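Long-range contacts in reducing-end xylose-releasing exo-oligoxylanase Rex8A (Paenibacillus barcinonensis, PDB 6SUD), which hydrolyses linear and branched xylooligosaccharides as an exo-oligoxylanase, releasing xylose from their reducing ends during xylan depolymerisation: residues Gly12-Leu17 with Asp276-Arg281; Tyr74-Ala79 with Glu131-Ala136; Ala136-Ser141 with Asp152-Ala157. The protein carries 1 engineered substitution. All blocks are in the same frame, centred on the assembly; numbering follows the deposited sequence.

Contact 1: residues Gly12-Leu17 with Asp276-Arg281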
# COMPACT_ATOMS: atom_id res chain seq x y z
N GLY A 12 -1.62 -4.97 21.49
CA GLY A 12 -2.67 -5.78 20.85
C GLY A 12 -3.98 -5.01 20.73
O GLY A 12 -4.98 -5.62 20.33
N THR A 13 -3.97 -3.72 21.05
CA THR A 13 -5.18 -2.84 21.02
C THR A 13 -5.10 -1.90 19.82
O THR A 13 -4.10 -1.17 19.68
CB THR A 13 -5.30 -2.06 22.34
OG1 THR A 13 -5.50 -3.03 23.36
CG2 THR A 13 -6.43 -1.06 22.35
N TYR A 14 -6.16 -1.89 19.00
CA TYR A 14 -6.26 -1.09 17.75
C TYR A 14 -7.29 0.02 17.94
O TYR A 14 -8.41 -0.30 18.36
CB TYR A 14 -6.59 -2.00 16.57
CG TYR A 14 -5.44 -2.91 16.25
CD1 TYR A 14 -5.27 -4.13 16.89
CD2 TYR A 14 -4.46 -2.51 15.36
CE1 TYR A 14 -4.18 -4.94 16.62
CE2 TYR A 14 -3.37 -3.31 15.07
CZ TYR A 14 -3.23 -4.53 15.70
OH TYR A 14 -2.14 -5.29 15.41
N ALA A 15 -6.93 1.26 17.63
CA ALA A 15 -7.86 2.42 17.64
C ALA A 15 -8.99 2.13 16.66
O ALA A 15 -8.71 1.77 15.50
CB ALA A 15 -7.17 3.71 17.27
N ASN A 16 -10.22 2.31 17.12
CA ASN A 16 -11.43 2.24 16.26
C ASN A 16 -11.94 3.67 16.18
O ASN A 16 -12.65 4.10 17.11
CB ASN A 16 -12.45 1.23 16.79
CG ASN A 16 -13.71 1.13 15.96
OD1 ASN A 16 -14.00 2.01 15.14
ND2 ASN A 16 -14.49 0.09 16.17
N LEU A 17 -11.51 4.41 15.16
CA LEU A 17 -11.81 5.85 15.05
C LEU A 17 -13.27 6.04 14.68
O LEU A 17 -13.79 7.10 15.04
CB LEU A 17 -10.88 6.51 14.03
CG LEU A 17 -9.42 6.53 14.48
CD1 LEU A 17 -8.61 7.48 13.64
CD2 LEU A 17 -9.34 6.92 15.94
N ASP A 276 2.05 3.22 10.46
CA ASP A 276 3.32 3.02 11.22
C ASP A 276 3.17 3.58 12.63
O ASP A 276 3.68 2.97 13.60
CB ASP A 276 4.51 3.69 10.54
CG ASP A 276 5.83 3.36 11.22
OD1 ASP A 276 6.08 2.17 11.44
OD2 ASP A 276 6.57 4.32 11.55
N TRP A 277 2.54 4.76 12.74
CA TRP A 277 2.27 5.40 14.05
C TRP A 277 1.35 4.48 14.87
O TRP A 277 1.70 4.18 16.02
CB TRP A 277 1.68 6.79 13.89
CG TRP A 277 1.38 7.41 15.22
CD1 TRP A 277 0.17 7.61 15.79
CD2 TRP A 277 2.35 7.87 16.17
NE1 TRP A 277 0.30 8.19 17.01
CE2 TRP A 277 1.63 8.35 17.28
CE3 TRP A 277 3.75 7.90 16.19
CZ2 TRP A 277 2.27 8.88 18.40
CZ3 TRP A 277 4.38 8.40 17.32
CH2 TRP A 277 3.65 8.89 18.40
N GLU A 278 0.24 4.02 14.27
CA GLU A 278 -0.74 3.13 14.95
C GLU A 278 -0.03 1.86 15.45
O GLU A 278 -0.19 1.51 16.63
CB GLU A 278 -1.93 2.84 14.04
CG GLU A 278 -2.94 1.88 14.64
CD GLU A 278 -3.53 2.24 15.99
OE1 GLU A 278 -3.32 3.38 16.47
OE2 GLU A 278 -4.23 1.37 16.58
N TRP A 279 0.74 1.18 14.59
CA TRP A 279 1.37 -0.13 14.93
C TRP A 279 2.54 0.03 15.91
O TRP A 279 2.64 -0.82 16.82
CB TRP A 279 1.83 -0.85 13.66
CG TRP A 279 0.71 -1.46 12.87
CD1 TRP A 279 -0.63 -1.31 13.09
CD2 TRP A 279 0.84 -2.30 11.71
NE1 TRP A 279 -1.34 -2.03 12.17
CE2 TRP A 279 -0.47 -2.64 11.31
CE3 TRP A 279 1.92 -2.81 10.98
CZ2 TRP A 279 -0.72 -3.45 10.20
CZ3 TRP A 279 1.66 -3.62 9.89
CH2 TRP A 279 0.36 -3.94 9.52
N PHE A 280 3.42 1.02 15.70
CA PHE A 280 4.76 1.05 16.37
C PHE A 280 4.96 2.32 17.21
O PHE A 280 5.82 2.24 18.11
CB PHE A 280 5.87 0.84 15.34
CG PHE A 280 5.85 -0.55 14.78
CD1 PHE A 280 6.10 -1.64 15.59
CD2 PHE A 280 5.58 -0.79 13.45
CE1 PHE A 280 6.05 -2.93 15.10
CE2 PHE A 280 5.50 -2.08 12.95
CZ PHE A 280 5.76 -3.15 13.77
N ARG A 281 4.27 3.42 16.91
CA ARG A 281 4.23 4.64 17.77
C ARG A 281 5.67 5.13 18.01
O ARG A 281 5.96 5.56 19.13
CB ARG A 281 3.48 4.32 19.07
CG ARG A 281 2.56 5.42 19.60
CD ARG A 281 1.33 5.68 18.75
NE ARG A 281 0.50 4.51 18.50
CZ ARG A 281 -0.45 4.04 19.31
NH1 ARG A 281 -0.70 4.62 20.48
NH2 ARG A 281 -1.13 2.95 18.96
O HOH W 1 -1.78 0.76 21.28
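E278 reaches from the last turn of helix 268-280 to the extended backbone at A15, and its carboxylate takes a hydrogen bond there: A15 N lies 2.9 Å from E278 OE2, with an N-H...O angle of 165°. The amide comes from above the carboxylate plane. With CG anti to the backbone N and the chain folded at chi2 (55°), the acid group points toward the loop and its bend brings OE2 to A15 N. The methyl of A15 points back at the helix and rests against the same carboxylate, CB being 3.8 Å from E278 OE2.

Beside this bond two aromatic rings meet obliquely, their planes nearly perpendicular at 85°. Y14 brings CE2 to 3.8 Å from W279 NE1, which lies at the edge of the tyrosine ring and close to its plane. The polar ends of both rings are held elsewhere, W279 NE1 by the carbonyl of Y377 and Y14 OH by the amide of V379, so the C-terminal tail steadies both.

R281, just past the helix, folds back over the helix end, beside E278. R281 NH2 donates to E278 O at 2.9 Å, in the carbonyl plane, while R281 NE binds W277 O at 2.8 Å. R281 NH2 is also 3.3 Å from E278 OE1, an interaction of charges alone that would be expected to favour an ionised carboxylate.

The contact thus pins the link between helices 8-11 and 17-20 against the end of helix 268-280. Helix 8-11 also touches Y14 and E278 through A8; W279 packs on helix 200-209, and W277 on helix 285-297.

Contact 2: residues Tyr74-Ala79 with Glu131-Ala136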
# COMPACT_ATOMS: atom_id res chain seq x y z
N TYR A 74 -2.40 -5.94 -3.23
CA TYR A 74 -3.45 -5.23 -2.45
C TYR A 74 -4.60 -6.18 -2.14
O TYR A 74 -5.01 -6.26 -0.98
CB TYR A 74 -4.01 -4.02 -3.21
CG TYR A 74 -3.16 -2.78 -3.19
CD1 TYR A 74 -2.05 -2.67 -2.38
CD2 TYR A 74 -3.49 -1.70 -3.99
CE1 TYR A 74 -1.29 -1.52 -2.36
CE2 TYR A 74 -2.75 -0.53 -3.97
CZ TYR A 74 -1.64 -0.45 -3.16
OH TYR A 74 -0.86 0.68 -3.14
N GLY A 75 -5.10 -6.89 -3.15
CA GLY A 75 -6.20 -7.85 -2.95
C GLY A 75 -5.84 -8.93 -1.94
O GLY A 75 -6.67 -9.28 -1.11
N MET A 76 -4.60 -9.42 -1.98
CA MET A 76 -4.15 -10.42 -0.99
C MET A 76 -4.14 -9.81 0.42
O MET A 76 -4.58 -10.50 1.38
CB MET A 76 -2.78 -10.96 -1.38
CG MET A 76 -2.86 -12.01 -2.47
SD MET A 76 -1.25 -12.33 -3.22
CE MET A 76 -0.41 -13.04 -1.81
N MET A 77 -3.71 -8.56 0.58
CA MET A 77 -3.68 -7.91 1.91
C MET A 77 -5.12 -7.73 2.41
O MET A 77 -5.38 -8.01 3.58
CB MET A 77 -2.99 -6.54 1.91
CG MET A 77 -2.90 -5.93 3.31
SD MET A 77 -1.98 -6.98 4.51
CE MET A 77 -0.31 -6.65 3.99
N MET A 78 -6.02 -7.28 1.54
CA MET A 78 -7.44 -7.10 1.96
C MET A 78 -7.98 -8.47 2.40
O MET A 78 -8.61 -8.53 3.48
CB MET A 78 -8.29 -6.55 0.83
CG MET A 78 -7.81 -5.23 0.26
SD MET A 78 -8.80 -4.80 -1.19
CE MET A 78 -7.95 -3.34 -1.80
N ALA A 79 -7.70 -9.52 1.62
CA ALA A 79 -8.24 -10.88 1.85
C ALA A 79 -7.79 -11.37 3.23
O ALA A 79 -8.65 -11.92 3.96
CB ALA A 79 -7.89 -11.88 0.78
N GLU A 131 6.73 -5.97 -1.85
CA GLU A 131 6.69 -5.78 -0.37
C GLU A 131 5.28 -6.07 0.18
O GLU A 131 5.19 -6.61 1.27
CB GLU A 131 7.21 -4.40 0.00
CG GLU A 131 6.37 -3.28 -0.53
CD GLU A 131 6.99 -1.93 -0.24
OE1 GLU A 131 7.88 -1.88 0.63
OE2 GLU A 131 6.61 -0.96 -0.91
N PHE A 132 4.21 -5.78 -0.56
CA PHE A 132 2.85 -6.16 -0.09
C PHE A 132 2.64 -7.67 -0.22
O PHE A 132 1.98 -8.23 0.66
CB PHE A 132 1.73 -5.45 -0.85
CG PHE A 132 1.23 -4.20 -0.17
CD1 PHE A 132 1.93 -3.01 -0.28
CD2 PHE A 132 0.02 -4.19 0.52
CE1 PHE A 132 1.48 -1.85 0.33
CE2 PHE A 132 -0.44 -3.02 1.12
CZ PHE A 132 0.29 -1.85 1.02
N PHE A 133 3.10 -8.29 -1.31
CA PHE A 133 2.97 -9.76 -1.47
C PHE A 133 3.58 -10.41 -0.23
O PHE A 133 2.93 -11.23 0.44
CB PHE A 133 3.66 -10.27 -2.74
CG PHE A 133 2.92 -10.15 -4.05
CD1 PHE A 133 1.62 -10.60 -4.19
CD2 PHE A 133 3.58 -9.69 -5.18
CE1 PHE A 133 0.99 -10.54 -5.43
CE2 PHE A 133 2.94 -9.62 -6.41
CZ PHE A 133 1.65 -10.06 -6.53
N ALA A 134 4.83 -10.03 0.08
CA ALA A 134 5.61 -10.61 1.18
C ALA A 134 4.85 -10.42 2.50
O ALA A 134 4.69 -11.40 3.25
CB ALA A 134 6.98 -9.99 1.22
N MET A 135 4.39 -9.21 2.79
CA MET A 135 3.68 -8.92 4.06
C MET A 135 2.38 -9.72 4.12
O MET A 135 2.09 -10.32 5.17
CB MET A 135 3.39 -7.43 4.23
CG MET A 135 2.88 -7.07 5.62
SD MET A 135 4.21 -7.07 6.85
CE MET A 135 4.09 -8.71 7.56
N ALA A 136 1.61 -9.75 3.04
CA ALA A 136 0.32 -10.49 3.01
C ALA A 136 0.58 -11.99 3.22
O ALA A 136 -0.20 -12.64 3.98
CB ALA A 136 -0.42 -10.20 1.73
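A136 and F132, both facing M77 of the neighbouring helix, are joined by the shortest hydrogen bond within the two segments, a backbone bond from A136 N to F132 O of 2.8 Å. It spaces them one turn apart on helix 127-144. No hydrogen bond crosses to Y74-A79; the helices meet through apolar and aromatic groups, their axes 8.6 Å apart and running in nearly the same direction at 24°.

Y74 and F132 form a T-shaped pair with planes at 75°. The tyrosine turns its edge to the phenylalanine, placing CE1 over the centre of the F132 ring and 3.7 Å from F132 CZ. At the rim of that ring, near its plane, M77 CB packs against CD2.

M77 starts with CG anti to its backbone N (chi1 -176°) and then bends twice, which carries its methyl across the gap: CE ends 3.6 Å from M135 CG and 4.2 Å from A136 CB. The small alanine permits close backbones here, the CA atoms of M77 and A136 being 4.9 Å apart. M76 flanks the alanine with its CB and sends its sulfur to the edge of F133, a Met-aromatic contact with SD 3.5 Å from CD1.

Every touching residue is buried, and the contact borders the active site. The Y74 hydroxyl bonds to R268 of the xylose pocket, and its side chain lies about 3 Å from that of E70, the probable proton donor. Within the helical barrel characteristic of family 8 glycosidases, helix 359-373 packs on Y74 and M77, while helix 200-209 meets M77, F132 and M135.

Contact 3: residues Ala136-Ser141 with Asp152-Ala157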
# COMPACT_ATOMS: atom_id res chain seq x y z
N ALA A 136 1.61 -9.75 3.04
CA ALA A 136 0.32 -10.49 3.01
C ALA A 136 0.58 -11.99 3.22
O ALA A 136 -0.20 -12.64 3.98
CB ALA A 136 -0.42 -10.20 1.73
N LEU A 137 1.62 -12.54 2.59
CA LEU A 137 1.96 -13.99 2.71
C LEU A 137 2.41 -14.31 4.14
O LEU A 137 2.01 -15.36 4.69
CB LEU A 137 3.04 -14.34 1.70
CG LEU A 137 2.56 -14.57 0.27
CD1 LEU A 137 3.72 -14.44 -0.70
CD2 LEU A 137 1.88 -15.92 0.15
N PHE A 138 3.19 -13.43 4.76
CA PHE A 138 3.58 -13.60 6.18
C PHE A 138 2.32 -13.64 7.05
O PHE A 138 2.22 -14.50 7.93
CB PHE A 138 4.54 -12.52 6.66
CG PHE A 138 5.97 -12.73 6.24
CD1 PHE A 138 6.57 -13.97 6.40
CD2 PHE A 138 6.72 -11.68 5.73
CE1 PHE A 138 7.89 -14.18 6.00
CE2 PHE A 138 8.04 -11.89 5.34
CZ PHE A 138 8.61 -13.14 5.47
N PHE A 139 1.36 -12.74 6.82
CA PHE A 139 0.10 -12.69 7.61
C PHE A 139 -0.72 -13.96 7.35
O PHE A 139 -1.31 -14.48 8.28
CB PHE A 139 -0.71 -11.43 7.32
CG PHE A 139 -0.15 -10.15 7.89
CD1 PHE A 139 0.79 -10.16 8.91
CD2 PHE A 139 -0.57 -8.92 7.41
CE1 PHE A 139 1.30 -8.97 9.42
CE2 PHE A 139 -0.06 -7.73 7.92
CZ PHE A 139 0.88 -7.76 8.92
N ALA A 140 -0.77 -14.43 6.10
CA ALA A 140 -1.48 -15.68 5.73
C ALA A 140 -0.88 -16.84 6.54
O ALA A 140 -1.63 -17.62 7.13
CB ALA A 140 -1.39 -15.92 4.25
N SER A 141 0.45 -16.93 6.60
CA SER A 141 1.13 -18.03 7.33
C SER A 141 0.76 -17.97 8.81
O SER A 141 0.53 -19.05 9.44
CB SER A 141 2.61 -17.95 7.16
OG SER A 141 3.22 -19.07 7.77
N ASP A 152 2.62 -22.64 0.58
CA ASP A 152 3.63 -22.60 1.66
C ASP A 152 4.02 -21.13 1.88
O ASP A 152 5.15 -20.74 1.54
CB ASP A 152 4.84 -23.49 1.34
CG ASP A 152 5.52 -23.22 0.00
OD1 ASP A 152 4.81 -22.95 -0.96
OD2 ASP A 152 6.77 -23.32 -0.07
N TYR A 153 3.10 -20.35 2.46
CA TYR A 153 3.11 -18.86 2.46
C TYR A 153 4.42 -18.29 3.03
O TYR A 153 4.99 -17.37 2.39
CB TYR A 153 1.94 -18.32 3.28
CG TYR A 153 0.60 -18.86 2.89
CD1 TYR A 153 0.06 -18.63 1.64
CD2 TYR A 153 -0.16 -19.59 3.79
CE1 TYR A 153 -1.19 -19.10 1.28
CE2 TYR A 153 -1.41 -20.08 3.45
CZ TYR A 153 -1.93 -19.83 2.19
OH TYR A 153 -3.17 -20.31 1.85
N GLN A 154 4.88 -18.78 4.19
CA GLN A 154 6.09 -18.22 4.86
C GLN A 154 7.29 -18.36 3.93
O GLN A 154 8.01 -17.37 3.75
CB GLN A 154 6.38 -18.88 6.21
CG GLN A 154 7.46 -18.16 7.00
CD GLN A 154 7.88 -18.95 8.23
OE1 GLN A 154 7.49 -18.64 9.35
NE2 GLN A 154 8.67 -19.99 8.02
N ALA A 155 7.51 -19.55 3.36
CA ALA A 155 8.68 -19.80 2.47
C ALA A 155 8.55 -18.96 1.19
O ALA A 155 9.59 -18.47 0.68
CB ALA A 155 8.82 -21.27 2.18
N GLN A 156 7.33 -18.77 0.70
CA GLN A 156 7.05 -17.92 -0.49
C GLN A 156 7.42 -16.47 -0.17
O GLN A 156 8.11 -15.86 -0.98
CB GLN A 156 5.58 -18.04 -0.93
CG GLN A 156 5.20 -19.42 -1.48
CD GLN A 156 5.91 -19.81 -2.76
OE1 GLN A 156 6.34 -18.96 -3.55
NE2 GLN A 156 6.04 -21.11 -2.98
N ALA A 157 7.02 -15.94 0.99
CA ALA A 157 7.37 -14.57 1.43
C ALA A 157 8.89 -14.40 1.47
O ALA A 157 9.38 -13.36 0.97
CB ALA A 157 6.79 -14.28 2.79
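A157 sets its methyl over the centre of the F138 ring, a tight CH-pi contact with CB 3.4 Å from the F138 centroid and 12° off the ring normal. A second one runs the other way between the helices: A140 CB lies 3.9 Å from the centroid of Y153, above the face but shifted toward the rim. The edge of the Y153 ring meets L137, whose CD2 is 3.6 Å from Y153 CD1, while L137 CB packs on the A157 methyl. S141 adds OG against Q154 CB at 3.5 Å.

Polar groups beyond this shell probably fix its side chains. D146, in the loop between the helices, accepts a bond from S141 OG with one carboxylate oxygen and from Q154 N with the other, linking both helices. The Y153 hydroxyl is held by D89 and K85. At the start of helix 153-170, Q156 NE2 donates to D152 OD1 over 3.0 Å, nearly straight at 174°.

The two segments form an antiparallel helical hairpin, axes 7.8 Å apart. Helix 85-99 packs on it with F88 against A140 and W92 against L137 and Q156; helix 69-81 touches L137 through M76.

How the contacts relate
From the N terminus, contact 1 opens at 12-17 and closes only at 276-281, so it joins the N-terminal loop to helix 268-280 and encloses the other two contacts. Inside that long loop, contact 2 closes first, returning helix 127-144 to helix 69-81. Contact 3 follows in series on the same helix, sharing A136, and closes the short connection to helix 153-170. Three helices, 69-81, 127-144 and 153-170, are therefore tied through 127-144, with M77 SD of contact 2 packing 3.8 Å from F139 CD2 of contact 3. F139 also links outward: its CZ meets W279 CH2 of contact 1 at 3.9 Å.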